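Bottromycin amidohydrolase (Streptomyces purpureus, PDB 6I5S) is a dizinc amidohydrolase that probably acts as the thiazoline-specific gatekeeper enzyme of bottromycin biosynthesis, hydrolysing an amide of the maturing peptide. Local coordinates at residues A[104-109]-A[434-438]. Numbering follows the deposited sequence.
Sequences VGLLVH and LDRLW
H109 meets W438 edge to face: CE1 of H109 lies 3.6 Å from CZ3 of W438, over one face near the rim of the six-membered ring, with the planes at 83°. The rotation of the imidazole is fixed by its own helix end, since ND1 of H109 donates to O of G105 over 2.8 Å, nearly straight at 169° and in the ring plane. With CG of W438 anti to the backbone N (chi1 -174°), the indole reaches across to the other helix, its edge at CZ3 coming 4.0 Å from CA of G105, where there is no side chain to intervene. V108 crosses W438 at about a right angle; its CG1 is 3.9 Å from CB of W438, while CG2 packs 3.8 Å from CB of L437. V104 CG1 extends this apolar seam, 4.0 Å from L437 CB. Replacing W438 by an alanine would probably open a gap beside G105 and leave the H109 edge without its aromatic face. This buried contact joins helices 100-108 and 431-444, whose segments here run roughly antiparallel, axes 9.5 Å apart; helix 23-31 packs on V104 and L437, P358 of helix 358-369 touches H109 and W438, and strand 111-116 receives L106.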
loop_
_atom_site.group_PDB
_atom_site.type_symbol
_atom_site.label_atom_id
_atom_site.label_comp_id
_atom_site.label_asym_id
_atom_site.label_seq_id
_atom_site.Cartn_x
_atom_site.Cartn_y
_atom_site.Cartn_z
ATOM N N VAL A 104 -2.676 -11.639 -4.725
ATOM C CA VAL A 104 -4.099 -11.910 -4.916
ATOM C C VAL A 104 -4.952 -11.080 -3.974
ATOM O O VAL A 104 -5.964 -10.507 -4.390
ATOM C CB VAL A 104 -4.381 -13.423 -4.771
ATOM C CG1 VAL A 104 -5.916 -13.643 -4.765
ATOM C CG2 VAL A 104 -3.703 -14.236 -5.912
ATOM N N GLY A 105 -4.539 -10.967 -2.702
ATOM C CA GLY A 105 -5.265 -10.131 -1.752
ATOM C C GLY A 105 -5.378 -8.694 -2.212
ATOM O O GLY A 105 -6.460 -8.094 -2.159
ATOM N N LEU A 106 -4.273 -8.127 -2.723
ATOM C CA LEU A 106 -4.341 -6.764 -3.233
ATOM C C LEU A 106 -5.341 -6.643 -4.378
ATOM O O LEU A 106 -6.207 -5.749 -4.338
ATOM C CB LEU A 106 -2.952 -6.274 -3.653
ATOM C CG LEU A 106 -1.955 -6.123 -2.511
ATOM C CD1 LEU A 106 -0.561 -5.873 -3.053
ATOM C CD2 LEU A 106 -2.337 -5.015 -1.544
ATOM N N LEU A 107 -5.251 -7.544 -5.402
ATOM C CA LEU A 107 -6.106 -7.429 -6.576
ATOM C C LEU A 107 -7.570 -7.505 -6.193
ATOM O O LEU A 107 -8.403 -6.760 -6.703
ATOM C CB LEU A 107 -5.809 -8.567 -7.552
ATOM C CG LEU A 107 -4.498 -8.419 -8.314
ATOM C CD1 LEU A 107 -4.321 -9.712 -9.132
ATOM C CD2 LEU A 107 -4.556 -7.187 -9.193
ATOM N N VAL A 108 -7.894 -8.440 -5.320
ATOM C CA VAL A 108 -9.294 -8.659 -4.923
ATOM C C VAL A 108 -9.888 -7.401 -4.304
ATOM O O VAL A 108 -11.100 -7.164 -4.383
ATOM C CB VAL A 108 -9.339 -9.860 -3.943
ATOM C CG1 VAL A 108 -10.548 -9.801 -3.046
ATOM C CG2 VAL A 108 -9.274 -11.157 -4.723
ATOM N N HIS A 109 -9.044 -6.558 -3.704
ATOM C CA HIS A 109 -9.500 -5.366 -3.025
ATOM C C HIS A 109 -9.286 -4.109 -3.845
ATOM O O HIS A 109 -9.427 -3.003 -3.295
ATOM C CB HIS A 109 -8.846 -5.258 -1.635
ATOM C CG HIS A 109 -9.352 -6.322 -0.721
ATOM N ND1 HIS A 109 -8.810 -7.583 -0.675
ATOM C CD2 HIS A 109 -10.406 -6.327 0.141
ATOM C CE1 HIS A 109 -9.523 -8.338 0.150
ATOM N NE2 HIS A 109 -10.496 -7.601 0.660
ATOM N N LEU A 434 -13.647 -12.294 -8.626
ATOM C CA LEU A 434 -13.049 -11.757 -7.391
ATOM C C LEU A 434 -13.384 -12.661 -6.217
ATOM O O LEU A 434 -12.511 -12.981 -5.406
ATOM C CB LEU A 434 -13.501 -10.316 -7.154
ATOM C CG LEU A 434 -13.127 -9.272 -8.184
ATOM C CD1 LEU A 434 -13.826 -7.963 -7.945
ATOM C CD2 LEU A 434 -11.610 -9.054 -8.189
ATOM N N ASP A 435 -14.636 -13.144 -6.140
ATOM C CA ASP A 435 -14.999 -14.099 -5.109
ATOM C C ASP A 435 -14.135 -15.343 -5.187
ATOM O O ASP A 435 -13.732 -15.893 -4.156
ATOM C CB ASP A 435 -16.462 -14.514 -5.276
ATOM C CG ASP A 435 -17.456 -13.418 -4.956
ATOM O OD1 ASP A 435 -17.121 -12.395 -4.361
ATOM O OD2 ASP A 435 -18.662 -13.637 -5.293
ATOM N N ARG A 436 -13.923 -15.857 -6.413
ATOM C CA ARG A 436 -13.190 -17.103 -6.572
ATOM C C ARG A 436 -11.712 -16.927 -6.191
ATOM O O ARG A 436 -11.113 -17.809 -5.561
ATOM C CB ARG A 436 -13.327 -17.576 -8.028
ATOM C CG ARG A 436 -12.690 -18.904 -8.369
ATOM C CD ARG A 436 -13.057 -19.335 -9.801
ATOM N NE ARG A 436 -14.511 -19.401 -10.006
ATOM C CZ ARG A 436 -15.211 -18.650 -10.855
ATOM N NH1 ARG A 436 -14.622 -17.740 -11.630
ATOM N NH2 ARG A 436 -16.525 -18.819 -10.939
ATOM N N LEU A 437 -11.106 -15.813 -6.596
ATOM C CA LEU A 437 -9.711 -15.542 -6.224
ATOM C C LEU A 437 -9.556 -15.408 -4.726
ATOM O O LEU A 437 -8.648 -15.984 -4.127
ATOM C CB LEU A 437 -9.195 -14.269 -6.909
ATOM C CG LEU A 437 -8.855 -14.366 -8.409
ATOM C CD1 LEU A 437 -8.574 -12.993 -9.041
ATOM C CD2 LEU A 437 -7.654 -15.201 -8.527
ATOM N N TRP A 438 -10.457 -14.693 -4.084
ATOM C CA TRP A 438 -10.358 -14.559 -2.631
ATOM C C TRP A 438 -10.558 -15.922 -1.962
ATOM O O TRP A 438 -9.776 -16.323 -1.091
ATOM C CB TRP A 438 -11.376 -13.516 -2.142
ATOM C CG TRP A 438 -11.297 -13.173 -0.676
ATOM C CD1 TRP A 438 -12.289 -13.355 0.250
ATOM C CD2 TRP A 438 -10.187 -12.581 0.045
ATOM N NE1 TRP A 438 -11.884 -12.915 1.492
ATOM C CE2 TRP A 438 -10.602 -12.441 1.398
ATOM C CE3 TRP A 438 -8.907 -12.145 -0.310
ATOM C CZ2 TRP A 438 -9.769 -11.908 2.384
ATOM C CZ3 TRP A 438 -8.085 -11.617 0.695
ATOM C CH2 TRP A 438 -8.542 -11.479 1.996
#